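Beta-phenylalanine aminotransferase (Variovorax paradoxus, PDB 4AO9) probably catalyses the pyridoxal-phosphate-dependent transfer of the amino group of beta-phenylalanine to a keto acid, as a class III aminotransferase. Local coordinates at residues 77-82 / 422-427; 91-96 / 414-419; 96-101 / 285-290; 264-269 / 375-380; 291-296 / 324-329. All coordinates share one frame; numbering follows the deposited sequence.

Interaction 1: residues 77-82 / 422-427; sequences EGAALW and VLSLPL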
# COMPACT_ATOMS: atom_id res chain seq x y z
N GLU A 77 16.15 19.54 -1.07
CA GLU A 77 16.38 20.23 0.20
C GLU A 77 15.36 21.34 0.32
O GLU A 77 15.23 22.15 -0.59
CB GLU A 77 17.79 20.82 0.24
CG GLU A 77 18.16 21.41 1.59
CD GLU A 77 19.54 22.02 1.61
OE1 GLU A 77 20.36 21.71 0.72
OE2 GLU A 77 19.80 22.82 2.54
N GLY A 78 14.63 21.38 1.42
CA GLY A 78 13.54 22.36 1.55
C GLY A 78 12.58 22.20 0.38
O GLY A 78 12.16 21.09 0.08
N ALA A 79 12.25 23.30 -0.28
CA ALA A 79 11.41 23.26 -1.48
C ALA A 79 12.23 23.36 -2.77
O ALA A 79 11.74 23.83 -3.80
CB ALA A 79 10.33 24.36 -1.41
N ALA A 80 13.49 22.91 -2.71
CA ALA A 80 14.35 22.84 -3.89
C ALA A 80 14.63 21.40 -4.32
O ALA A 80 14.75 20.49 -3.47
CB ALA A 80 15.67 23.57 -3.64
N LEU A 81 14.69 21.19 -5.63
CA LEU A 81 15.06 19.89 -6.21
C LEU A 81 16.17 20.09 -7.23
O LEU A 81 16.21 21.09 -7.94
CB LEU A 81 13.85 19.22 -6.90
CG LEU A 81 12.72 18.73 -5.98
CD1 LEU A 81 11.49 18.38 -6.78
CD2 LEU A 81 13.18 17.54 -5.15
N TRP A 82 17.08 19.11 -7.30
CA TRP A 82 18.13 19.09 -8.32
C TRP A 82 17.98 17.84 -9.16
O TRP A 82 17.80 16.74 -8.63
CB TRP A 82 19.52 19.06 -7.68
CG TRP A 82 19.96 20.31 -7.01
CD1 TRP A 82 20.82 21.25 -7.51
CD2 TRP A 82 19.61 20.76 -5.70
NE1 TRP A 82 21.01 22.26 -6.60
CE2 TRP A 82 20.27 21.99 -5.48
CE3 TRP A 82 18.77 20.25 -4.69
CZ2 TRP A 82 20.14 22.71 -4.28
CZ3 TRP A 82 18.64 20.97 -3.50
CH2 TRP A 82 19.33 22.19 -3.31
N VAL A 422 1.27 22.79 -6.42
CA VAL A 422 1.08 22.37 -5.03
C VAL A 422 2.04 23.16 -4.15
O VAL A 422 3.26 23.05 -4.33
CB VAL A 422 1.41 20.85 -4.86
CG1 VAL A 422 1.31 20.41 -3.41
CG2 VAL A 422 0.50 19.99 -5.74
N LEU A 423 1.51 23.94 -3.22
CA LEU A 423 2.37 24.65 -2.28
C LEU A 423 2.82 23.72 -1.16
O LEU A 423 2.09 22.81 -0.74
CB LEU A 423 1.65 25.88 -1.70
CG LEU A 423 1.74 27.21 -2.46
CD1 LEU A 423 1.94 27.11 -3.99
CD2 LEU A 423 0.58 28.12 -2.10
N SER A 424 4.06 23.91 -0.73
CA SER A 424 4.61 23.24 0.44
C SER A 424 5.14 24.29 1.42
O SER A 424 5.35 25.45 1.04
CB SER A 424 5.70 22.25 0.03
OG SER A 424 6.72 22.90 -0.71
N LEU A 425 5.36 23.88 2.67
CA LEU A 425 5.73 24.84 3.72
C LEU A 425 7.02 25.64 3.48
O LEU A 425 7.04 26.82 3.84
CB LEU A 425 5.77 24.17 5.09
CG LEU A 425 4.45 23.60 5.62
CD1 LEU A 425 4.72 22.72 6.82
CD2 LEU A 425 3.45 24.71 5.96
N PRO A 426 8.08 25.04 2.91
CA PRO A 426 9.32 25.84 2.75
C PRO A 426 9.28 26.86 1.62
O PRO A 426 10.19 27.70 1.55
CB PRO A 426 10.41 24.79 2.47
CG PRO A 426 9.81 23.48 2.86
CD PRO A 426 8.33 23.60 2.65
N LEU A 427 8.28 26.82 0.75
CA LEU A 427 8.21 27.79 -0.35
C LEU A 427 8.11 29.21 0.19
O LEU A 427 7.25 29.51 1.02
CB LEU A 427 7.01 27.55 -1.24
CG LEU A 427 7.10 26.49 -2.32
CD1 LEU A 427 5.75 26.44 -3.00
CD2 LEU A 427 8.19 26.78 -3.35

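Interaction 2: residues 91-96 / 414-419; sequences DFIAEY and YSSPRG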
# COMPACT_ATOMS: atom_id res chain seq x y z
N ASP A 91 10.46 23.77 -6.32
CA ASP A 91 9.49 22.68 -6.42
C ASP A 91 8.05 23.18 -6.21
O ASP A 91 7.68 23.55 -5.10
CB ASP A 91 9.82 21.64 -5.35
CG ASP A 91 8.81 20.51 -5.28
OD1 ASP A 91 8.06 20.31 -6.26
OD2 ASP A 91 8.78 19.83 -4.24
N PHE A 92 7.27 23.14 -7.28
CA PHE A 92 5.85 23.49 -7.24
C PHE A 92 4.92 22.30 -7.45
O PHE A 92 3.78 22.46 -7.88
CB PHE A 92 5.55 24.62 -8.24
CG PHE A 92 5.89 25.98 -7.72
CD1 PHE A 92 7.20 26.45 -7.77
CD2 PHE A 92 4.90 26.77 -7.13
CE1 PHE A 92 7.51 27.71 -7.26
CE2 PHE A 92 5.21 28.03 -6.63
CZ PHE A 92 6.52 28.49 -6.69
N ILE A 93 5.40 21.11 -7.11
CA ILE A 93 4.56 19.91 -7.19
C ILE A 93 4.58 19.07 -5.89
O ILE A 93 3.57 18.45 -5.53
CB ILE A 93 4.85 19.09 -8.50
CG1 ILE A 93 4.02 17.81 -8.58
CG2 ILE A 93 6.33 18.79 -8.63
CD1 ILE A 93 2.49 18.03 -8.56
N ALA A 94 5.70 19.04 -5.19
CA ALA A 94 5.77 18.52 -3.82
C ALA A 94 5.07 17.16 -3.62
O ALA A 94 4.14 17.04 -2.81
CB ALA A 94 5.24 19.58 -2.82
N GLU A 95 5.52 16.18 -4.39
CA GLU A 95 5.05 14.79 -4.32
C GLU A 95 3.52 14.70 -4.40
O GLU A 95 2.89 13.92 -3.69
CB GLU A 95 5.63 14.09 -3.10
CG GLU A 95 5.70 12.56 -3.23
CD GLU A 95 6.61 12.11 -4.36
OE1 GLU A 95 6.15 12.01 -5.51
OE2 GLU A 95 7.79 11.84 -4.09
N TYR A 96 2.95 15.50 -5.30
CA TYR A 96 1.52 15.44 -5.58
C TYR A 96 0.70 15.60 -4.30
O TYR A 96 -0.29 14.92 -4.09
CB TYR A 96 1.16 14.15 -6.37
CG TYR A 96 1.59 14.28 -7.82
CD1 TYR A 96 2.92 14.07 -8.21
CD2 TYR A 96 0.69 14.69 -8.79
CE1 TYR A 96 3.33 14.25 -9.54
CE2 TYR A 96 1.08 14.86 -10.12
CZ TYR A 96 2.40 14.64 -10.48
OH TYR A 96 2.78 14.83 -11.79
N TYR A 414 10.14 23.43 -11.12
CA TYR A 414 9.75 22.04 -11.33
C TYR A 414 8.29 21.89 -10.98
O TYR A 414 7.88 22.10 -9.84
CB TYR A 414 10.61 21.12 -10.46
CG TYR A 414 10.41 19.64 -10.72
CD1 TYR A 414 10.94 19.05 -11.86
CD2 TYR A 414 9.74 18.84 -9.80
CE1 TYR A 414 10.79 17.69 -12.10
CE2 TYR A 414 9.59 17.48 -10.02
CZ TYR A 414 10.11 16.92 -11.18
OH TYR A 414 9.97 15.56 -11.42
N SER A 415 7.51 21.54 -11.99
CA SER A 415 6.07 21.44 -11.88
C SER A 415 5.63 20.06 -12.35
O SER A 415 6.46 19.20 -12.65
CB SER A 415 5.41 22.51 -12.76
OG SER A 415 5.65 22.26 -14.14
N SER A 416 4.33 19.84 -12.42
CA SER A 416 3.80 18.61 -12.99
C SER A 416 3.41 18.80 -14.46
O SER A 416 2.93 19.87 -14.85
CB SER A 416 2.59 18.15 -12.20
OG SER A 416 1.60 19.15 -12.23
N PRO A 417 3.61 17.75 -15.28
CA PRO A 417 3.15 17.82 -16.66
C PRO A 417 1.68 18.23 -16.79
O PRO A 417 1.33 18.95 -17.73
CB PRO A 417 3.36 16.39 -17.17
CG PRO A 417 4.56 15.92 -16.40
CD PRO A 417 4.39 16.53 -15.02
N ARG A 418 0.84 17.78 -15.86
CA ARG A 418 -0.60 18.05 -15.96
C ARG A 418 -1.00 19.47 -15.53
O ARG A 418 -2.17 19.81 -15.62
CB ARG A 418 -1.44 16.98 -15.25
CG ARG A 418 -1.47 17.04 -13.73
CD ARG A 418 -2.10 15.75 -13.15
NE ARG A 418 -2.40 15.89 -11.73
CZ ARG A 418 -2.53 14.87 -10.88
NH1 ARG A 418 -2.37 13.61 -11.29
NH2 ARG A 418 -2.80 15.11 -9.60
N GLY A 419 -0.04 20.28 -15.07
CA GLY A 419 -0.31 21.67 -14.69
C GLY A 419 -0.76 21.84 -13.25
O GLY A 419 -1.20 22.92 -12.86
O HOH W 1 1.22 15.38 -14.18

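Interaction 3: residues 96-101 / 285-290; sequences YTAGVY and LGKYIG. With PLP (pyridoxal-5'-phosphate), chain C.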
# COMPACT_ATOMS: atom_id res chain seq x y z
N TYR A 96 2.95 15.50 -5.30
CA TYR A 96 1.52 15.44 -5.58
C TYR A 96 0.70 15.60 -4.30
O TYR A 96 -0.29 14.92 -4.09
CB TYR A 96 1.16 14.15 -6.37
CG TYR A 96 1.59 14.28 -7.82
CD1 TYR A 96 2.92 14.07 -8.21
CD2 TYR A 96 0.69 14.69 -8.79
CE1 TYR A 96 3.33 14.25 -9.54
CE2 TYR A 96 1.08 14.86 -10.12
CZ TYR A 96 2.40 14.64 -10.48
OH TYR A 96 2.78 14.83 -11.79
N THR A 97 1.16 16.54 -3.47
CA THR A 97 0.58 16.95 -2.17
C THR A 97 1.11 16.19 -0.95
O THR A 97 0.91 16.64 0.18
CB THR A 97 -0.98 17.01 -2.10
OG1 THR A 97 -1.51 15.69 -1.92
CG2 THR A 97 -1.59 17.65 -3.34
N ALA A 98 1.77 15.05 -1.15
CA ALA A 98 2.32 14.31 -0.01
C ALA A 98 3.48 15.06 0.65
O ALA A 98 3.70 14.94 1.85
CB ALA A 98 2.76 12.89 -0.44
N GLY A 99 4.20 15.84 -0.15
CA GLY A 99 5.45 16.48 0.28
C GLY A 99 5.29 17.87 0.89
O GLY A 99 6.10 18.76 0.65
N VAL A 100 4.26 18.05 1.71
CA VAL A 100 3.95 19.37 2.25
C VAL A 100 5.06 19.92 3.15
O VAL A 100 5.16 21.13 3.36
CB VAL A 100 2.56 19.39 2.97
CG1 VAL A 100 2.63 18.75 4.37
CG2 VAL A 100 2.01 20.82 3.05
N TYR A 101 5.91 19.02 3.66
CA TYR A 101 6.98 19.41 4.58
C TYR A 101 8.27 19.78 3.86
O TYR A 101 9.26 20.16 4.49
CB TYR A 101 7.27 18.28 5.58
CG TYR A 101 6.02 17.71 6.19
CD1 TYR A 101 5.39 18.35 7.25
CD2 TYR A 101 5.45 16.54 5.69
CE1 TYR A 101 4.22 17.82 7.81
CE2 TYR A 101 4.28 16.01 6.24
CZ TYR A 101 3.69 16.66 7.30
OH TYR A 101 2.52 16.14 7.83
N LEU A 285 -8.06 9.21 4.16
CA LEU A 285 -6.92 10.12 4.27
C LEU A 285 -5.68 9.45 3.71
O LEU A 285 -5.61 8.23 3.60
CB LEU A 285 -6.67 10.44 5.75
CG LEU A 285 -7.78 11.13 6.52
CD1 LEU A 285 -7.41 11.15 8.01
CD2 LEU A 285 -8.00 12.55 6.01
N GLY A 286 -4.69 10.27 3.36
CA GLY A 286 -3.44 9.75 2.85
C GLY A 286 -2.44 10.85 2.63
O GLY A 286 -2.48 11.91 3.27
N LYS A 287 -1.52 10.57 1.70
CA LYS A 287 -0.46 11.51 1.29
C LYS A 287 0.28 12.10 2.54
O LYS A 287 0.95 11.36 3.26
CB LYS A 287 -0.98 12.48 0.22
CG LYS A 287 -1.13 11.64 -1.08
CD LYS A 287 -1.26 12.51 -2.32
CE LYS A 287 -1.41 11.72 -3.63
NZ LYS A 287 -2.85 11.63 -4.00
N TYR A 288 0.15 13.40 2.81
CA TYR A 288 1.00 14.05 3.81
C TYR A 288 0.80 13.62 5.27
O TYR A 288 1.64 13.90 6.13
CB TYR A 288 0.81 15.57 3.74
CG TYR A 288 -0.52 15.98 4.34
CD1 TYR A 288 -1.70 15.88 3.60
CD2 TYR A 288 -0.61 16.43 5.67
CE1 TYR A 288 -2.92 16.21 4.15
CE2 TYR A 288 -1.84 16.77 6.23
CZ TYR A 288 -2.98 16.66 5.46
OH TYR A 288 -4.19 16.97 6.02
N ILE A 289 -0.33 12.98 5.57
CA ILE A 289 -0.64 12.63 6.95
C ILE A 289 0.40 11.68 7.57
O ILE A 289 0.61 11.69 8.78
CB ILE A 289 -2.10 12.10 7.09
CG1 ILE A 289 -3.13 13.17 6.67
CG2 ILE A 289 -2.38 11.62 8.50
CD1 ILE A 289 -3.51 14.16 7.77
N GLY A 290 1.08 10.88 6.73
CA GLY A 290 2.16 10.01 7.20
C GLY A 290 3.54 10.65 7.27
O GLY A 290 4.53 9.94 7.33
N1 PLP C . -7.48 9.59 -3.61
C2 PLP C . -7.06 10.82 -3.89
C2A PLP C . -8.11 11.93 -3.94
C3 PLP C . -5.70 11.07 -4.12
O3 PLP C . -5.34 12.23 -4.37
C4 PLP C . -4.75 10.03 -4.07
C4A PLP C . -3.24 10.25 -4.29
C5 PLP C . -5.27 8.74 -3.80
C6 PLP C . -6.63 8.56 -3.58
C5A PLP C . -4.34 7.51 -3.74
O4P PLP C . -3.41 7.49 -2.74
P PLP C . -2.12 6.55 -2.96
O1P PLP C . -1.33 7.13 -4.18
O2P PLP C . -2.60 5.09 -3.28
O3P PLP C . -1.39 6.58 -1.66

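Interaction 4: residues 264-269 / 375-380; sequences TSRLAP and GSLMNA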
# COMPACT_ATOMS: atom_id res chain seq x y z
N THR A 264 -7.92 16.51 -0.09
CA THR A 264 -8.61 17.69 0.44
C THR A 264 -8.48 17.91 1.95
O THR A 264 -8.84 18.99 2.46
CB THR A 264 -10.11 17.73 0.05
OG1 THR A 264 -10.79 16.62 0.64
CG2 THR A 264 -10.30 17.68 -1.47
N SER A 265 -7.96 16.93 2.68
CA SER A 265 -7.82 17.12 4.13
C SER A 265 -6.85 18.24 4.47
O SER A 265 -6.94 18.82 5.54
CB SER A 265 -7.39 15.83 4.83
OG SER A 265 -6.02 15.59 4.55
N ARG A 266 -5.93 18.54 3.55
CA ARG A 266 -4.96 19.62 3.80
C ARG A 266 -5.48 21.03 3.53
O ARG A 266 -4.77 22.00 3.83
CB ARG A 266 -3.64 19.43 3.04
CG ARG A 266 -3.75 19.04 1.57
CD ARG A 266 -2.35 18.85 0.98
NE ARG A 266 -1.87 20.17 0.62
CZ ARG A 266 -0.65 20.51 0.21
NH1 ARG A 266 0.35 19.64 0.06
NH2 ARG A 266 -0.45 21.78 -0.07
N LEU A 267 -6.69 21.14 2.99
CA LEU A 267 -7.15 22.41 2.43
C LEU A 267 -7.69 23.43 3.42
O LEU A 267 -7.99 24.57 3.05
CB LEU A 267 -8.18 22.16 1.33
CG LEU A 267 -7.64 21.56 0.05
CD1 LEU A 267 -8.81 21.22 -0.87
CD2 LEU A 267 -6.63 22.52 -0.62
N ALA A 268 -7.86 23.01 4.67
CA ALA A 268 -8.35 23.88 5.72
C ALA A 268 -7.86 23.27 7.02
O ALA A 268 -7.42 22.12 7.02
CB ALA A 268 -9.88 23.95 5.69
N PRO A 269 -7.91 24.03 8.14
CA PRO A 269 -7.40 23.53 9.42
C PRO A 269 -7.92 22.13 9.79
O PRO A 269 -7.18 21.33 10.36
CB PRO A 269 -7.86 24.59 10.41
CG PRO A 269 -7.83 25.84 9.59
CD PRO A 269 -8.36 25.44 8.25
N GLY A 375 -7.30 27.00 -2.02
CA GLY A 375 -6.18 27.10 -1.09
C GLY A 375 -4.84 26.81 -1.73
O GLY A 375 -4.48 27.40 -2.74
N SER A 376 -4.11 25.84 -1.17
CA SER A 376 -2.73 25.58 -1.57
C SER A 376 -2.58 24.64 -2.78
O SER A 376 -1.47 24.26 -3.14
CB SER A 376 -1.93 25.05 -0.38
OG SER A 376 -2.56 23.88 0.14
N LEU A 377 -3.71 24.29 -3.40
CA LEU A 377 -3.74 23.40 -4.56
C LEU A 377 -4.45 24.06 -5.73
O LEU A 377 -5.57 24.54 -5.59
CB LEU A 377 -4.47 22.10 -4.21
CG LEU A 377 -3.98 21.33 -2.98
CD1 LEU A 377 -4.86 20.09 -2.77
CD2 LEU A 377 -2.52 20.95 -3.14
N MET A 378 -3.79 24.10 -6.88
CA MET A 378 -4.43 24.65 -8.08
C MET A 378 -3.93 23.96 -9.34
O MET A 378 -2.95 23.21 -9.29
CB MET A 378 -4.21 26.18 -8.17
CG MET A 378 -2.75 26.57 -8.24
SD MET A 378 -2.43 28.29 -7.80
CE MET A 378 -2.44 28.18 -6.01
N ASN A 379 -4.58 24.20 -10.47
CA ASN A 379 -4.22 23.54 -11.71
C ASN A 379 -4.43 24.47 -12.90
O ASN A 379 -5.50 25.08 -13.02
CB ASN A 379 -5.06 22.26 -11.89
CG ASN A 379 -4.36 21.15 -12.67
OD1 ASN A 379 -4.17 20.05 -12.15
ND2 ASN A 379 -3.99 21.42 -13.92
N ALA A 380 -3.41 24.58 -13.75
CA ALA A 380 -3.50 25.35 -15.00
C ALA A 380 -4.40 24.62 -15.99
O ALA A 380 -4.31 23.39 -16.13
CB ALA A 380 -2.12 25.54 -15.59

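Interaction 5: residues 291-296 / 324-329; sequences GGMSFG and NVMTMA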
# COMPACT_ATOMS: atom_id res chain seq x y z
N GLY A 291 3.59 11.98 7.25
CA GLY A 291 4.85 12.71 7.40
C GLY A 291 5.80 12.58 6.22
O GLY A 291 6.99 12.89 6.34
N GLY A 292 5.27 12.14 5.09
CA GLY A 292 6.07 11.86 3.90
C GLY A 292 6.39 10.39 3.72
O GLY A 292 6.97 10.00 2.71
N MET A 293 5.99 9.56 4.69
CA MET A 293 6.17 8.12 4.62
C MET A 293 4.92 7.46 4.05
O MET A 293 3.84 8.05 4.09
CB MET A 293 6.46 7.56 6.02
CG MET A 293 7.58 8.26 6.79
SD MET A 293 9.19 8.04 6.02
CE MET A 293 9.37 6.26 6.06
N SER A 294 5.05 6.23 3.54
CA SER A 294 3.91 5.45 3.04
C SER A 294 2.78 5.49 4.06
O SER A 294 3.00 5.26 5.25
CB SER A 294 4.32 4.00 2.83
OG SER A 294 4.69 3.39 4.06
N PHE A 295 1.57 5.80 3.60
CA PHE A 295 0.48 6.01 4.54
C PHE A 295 -0.88 6.07 3.87
O PHE A 295 -1.00 6.60 2.76
CB PHE A 295 0.68 7.35 5.28
CG PHE A 295 -0.45 7.71 6.19
CD1 PHE A 295 -0.46 7.25 7.50
CD2 PHE A 295 -1.51 8.50 5.73
CE1 PHE A 295 -1.52 7.55 8.35
CE2 PHE A 295 -2.59 8.78 6.57
CZ PHE A 295 -2.58 8.32 7.88
N GLY A 296 -1.89 5.55 4.57
CA GLY A 296 -3.29 5.88 4.32
C GLY A 296 -4.07 5.62 5.59
O GLY A 296 -3.55 5.01 6.54
N ASN A 324 3.48 0.64 10.96
CA ASN A 324 4.93 0.65 11.12
C ASN A 324 5.39 1.89 11.87
O ASN A 324 4.86 2.98 11.66
CB ASN A 324 5.63 0.50 9.77
CG ASN A 324 5.69 1.78 9.00
OD1 ASN A 324 6.56 2.63 9.23
ND2 ASN A 324 4.77 1.93 8.04
N VAL A 325 6.37 1.71 12.76
CA VAL A 325 6.77 2.79 13.66
C VAL A 325 7.33 4.01 12.97
O VAL A 325 7.22 5.12 13.49
CB VAL A 325 7.75 2.33 14.77
CG1 VAL A 325 7.07 1.39 15.73
CG2 VAL A 325 9.01 1.72 14.17
N MET A 326 7.94 3.83 11.80
CA MET A 326 8.52 4.98 11.10
C MET A 326 7.43 5.93 10.59
O MET A 326 7.51 7.14 10.79
CB MET A 326 9.45 4.51 9.99
CG MET A 326 10.70 3.84 10.56
SD MET A 326 11.59 2.90 9.33
CE MET A 326 12.25 4.23 8.33
N THR A 327 6.42 5.37 9.93
CA THR A 327 5.25 6.15 9.51
C THR A 327 4.54 6.78 10.70
O THR A 327 4.19 7.96 10.66
CB THR A 327 4.26 5.29 8.70
OG1 THR A 327 4.91 4.83 7.50
CG2 THR A 327 2.99 6.08 8.33
N MET A 328 4.32 6.01 11.76
CA MET A 328 3.61 6.53 12.93
C MET A 328 4.37 7.71 13.55
O MET A 328 3.76 8.71 13.92
CB MET A 328 3.38 5.44 13.98
CG MET A 328 2.58 4.21 13.50
SD MET A 328 0.87 4.48 12.99
CE MET A 328 1.02 4.63 11.21
N ALA A 329 5.69 7.58 13.64
CA ALA A 329 6.53 8.65 14.19
C ALA A 329 6.54 9.87 13.27
O ALA A 329 6.37 11.01 13.74
CB ALA A 329 7.94 8.13 14.43
O HOH W 2 6.90 3.85 5.97

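Interaction 1: residues 77-82 / 422-427
A backbone bond of 2.8 Å from Ala80 N to Glu77 O closes the tight turn that presents Gly78 and Ala79 to Pro426, and a second bond of 2.9 Å, from Glu77 N back to Ala80 O, makes this the end of a beta hairpin. The contact shows how two chain reversals can pack by shape, each turn held by backbone bonds of its own. The first is a type II' turn, with Gly78 at its first corner at a phi of 56°, a value that suits a residue without a side chain. The second is a type I turn from Ser424 to Leu427, with Pro426 at its second corner.

Ala79 CB points into the 422-427 loop and meets three side chains. Pro426 CB approaches it to 3.9 Å and Leu427 CD2 to 3.8 Å, while Ser424 OG stands a little farther off. The proline also lies alongside the peptide joining Gly78 to Ala79, its CB 3.6 Å from Ala79 N and its CG near Gly78 C. Leu427 leaves its backbone aslant, and with CG opposite its own carbonyl carbon (chi1 -82°) its CD2 ends against the Ala79 methyl. The fit is small and mostly apolar.

The hairpin joins strands 72-77 and 80-83 of a four-stranded mixed sheet, and Ala79 is bonded through its backbone to Asp91 on the next strand, 88-91. The 422-427 loop runs from strand 420-422 into helix 429-445, and its Leu423 packs on helix 341-365.

Interaction 2: residues 91-96 / 414-419
Ile93 reaches from the loop after strand 88-91 into the 414-419 segment, and each of its side-chain atoms finds a neighbour. CB faces the peptide between Ser415 and Ser416. The CG2 branch meets the Tyr414 ring at CD2, 3.6 Å away. The other branch, set opposite the backbone N (chi1 178°), runs through CG1 to CD1, which touches Ser416 CB at 3.6 Å and lies over the centre of one face of the Tyr96 ring.

Tyr96 continues the chain of contacts. Its CE2 edge stands over the centre of the Arg418 guanidinium, 3.7 Å above that plane, with the two planes 73° apart. A water joins Tyr96 OH (2.9 Å) to Arg418 N (3.0 Å).

The backbones are tied by a single parallel bridge, in which Phe92 N gives a 2.8 Å bond to Tyr414 O. Asp91 shapes the turn that follows: OD1 takes a bond from Ile93 N, an Asx turn, and one from Ala94 N, which makes the Asx motif, while OD2 pairs with His103. With the carboxylate gone, as in an alanine, both loop N-H groups and His103 are likely to lose their partner, and the turn carrying Ile93 to be less firmly set.

Tyr414 OH is bonded to Thr123 O of the second subunit. The chemistry is mixed: backbone, carboxylate and water-mediated bonds hold the loop, with aliphatic and aromatic packing between them.

Interaction 3: residues 96-101 / 285-290
Tyr101, Val100, Ala98 and Thr97 line up against Lys287 and Tyr288, and the contact shows how a loop can flank a cofactor-bearing lysine without bonding to its nitrogen.

The covalent link comes first: Lys287 NZ is joined to C4A of pyridoxal-5'-phosphate at 1.5 Å, as expected of the lysine-cofactor Schiff base of this class, though the length does not establish a double bond. A weak bond runs from NZ to the cofactor's O3. The lysine is extended as far as CE and then bends (chi4 97°), which turns NZ onto the cofactor.

Of the hydrogen bonds, one crosses between the segments: Tyr101 OH donates to Tyr288 O at 2.9 Å, from 38° above the carbonyl plane. Thr97 OG1 gives a 2.6 Å bond to Tyr96 O, in the carbonyl plane and on a lone pair. Both these oxygens then lie close to the lysine methylenes, Lys287 CD being 3.1 Å from Tyr96 O and 3.2 Å from Thr97 OG1. A longer CA-H...O contact joins Tyr288 CA to Ala98 O.

Apolar packing fills the rest. Ala98 CB meets Lys287 CB at 3.8 Å, and Val100 CG1 touches Tyr288 CB at 3.7 Å while also covering the centre of one Tyr101 ring face. Tyr288 OH is bonded to Ser265, and Thr320 of the second subunit both packs on the lysine and binds the cofactor.

Thr97 thus gives its hydroxyl hydrogen to Tyr96 O, and both oxygens lie beside the lysine methylenes, while NZ is bonded to the cofactor.

Interaction 4: residues 264-269 / 375-380
The Arg266 guanidinium is addressed from two directions by neighbouring residues, Ser376 in its plane and Leu377 over its face. Ser376 OG lies in the guanidinium plane and receives a nearly straight bond from NH2, 3.0 Å long with an angle of 174° at the hydrogen. Leu377 CD2 sits 3.6 Å above one face, offset toward the rim. The arginine gets there by a bend at chi3 (-83°), which turns the flat end toward the strand.

Leu377 divides its fork between two partners. While CD2 rests on the arginine, CD1 goes to Leu267 CD2 at 3.7 Å, and the two leucine side chains cross at about a right angle. A side chain on Gly375, which has a positive phi, would come up against Leu267 CD2.

The arginine is shared further. NH2 also bonds Leu423 O and NH1 bonds Thr97 O, so three oxygens from separate parts of the chain fix the guanidinium's rotation; buried NE has no partner in the model.

The loop of residues 264-269 follows strand 256-260 of the seven-stranded sheet, whose Asp260 lines the cofactor pocket, whereas Leu377 begins the middle strand of the three-stranded antiparallel sheet 370-374, 377-381 and 420-422. Such a junction, between the large cofactor-binding domain and the smaller C-terminal domain, belongs to the fold type I architecture of class III aminotransferases.

Interaction 5: residues 291-296 / 324-329
This is packing of a loop against the N-terminal turn of a helix, at the subunit interface: Met293, Ser294 and Phe295, in the loop leading into strand 296-300, pack against Thr327 and Met326 of helix 325-337. The motif is an N-cap. Asn324 stands just before the helix, and its OD1 takes a 2.8 Å bond from Thr327 N that is almost straight (177°).

Thr327 links the cap to the loop. Its OG1, placed beside its own backbone N (chi1 -62°), donates to Ser294 O at 3.0 Å, in the carbonyl plane. Thr327 OG1 in turn accepts from Asn324 ND2 at 3.0 Å and from a water at 2.7 Å, and that water also bonds Ser294 OG. One hydroxyl thus gathers cap, loop and solvent. A valine in its place would probably leave Ser294 O without its donor and the water with one acceptor fewer, and remove one of the bonds that steady the Asn324 amide, whose ND2 also reaches Phe321 O.

The apolar part flanks this hub. Met293, bent at chi2 and chi3, approaches Met326 methyl to methyl, with CE to CE at 4.2 Å. Met293 also packs on Met326 of the second subunit, and Gly292 O is bonded to Asn121 of that subunit, so the loop touches both chains. The other branch of Thr327 completes the fit: its CG2 comes to Phe295 CD1 at 3.7 Å, at the edge of the ring and near its plane.

How the interactions relate
Four of the five contacts form a connected core, with interactions 1 to 4 all touching one another at centre-to-centre distances of 11 to 16 Å. The chain from strand 88-91 toward helix 106-117 supplies one side of interactions 2 and 3, which share Tyr96; strand 420-422 and its flanking loops link interactions 1, 2 and 4. Interaction 5 lies about 10 Å from interaction 3, centre to centre, and touches it through Phe295. Along the chain, interaction 1 encloses all the others, while the segments of interactions 3 and 4 alternate. The four- and three-stranded sheets are thereby joined to loops of the seven-stranded sheet near the cofactor, with the second subunit meeting chiefly interactions 2, 3 and 5.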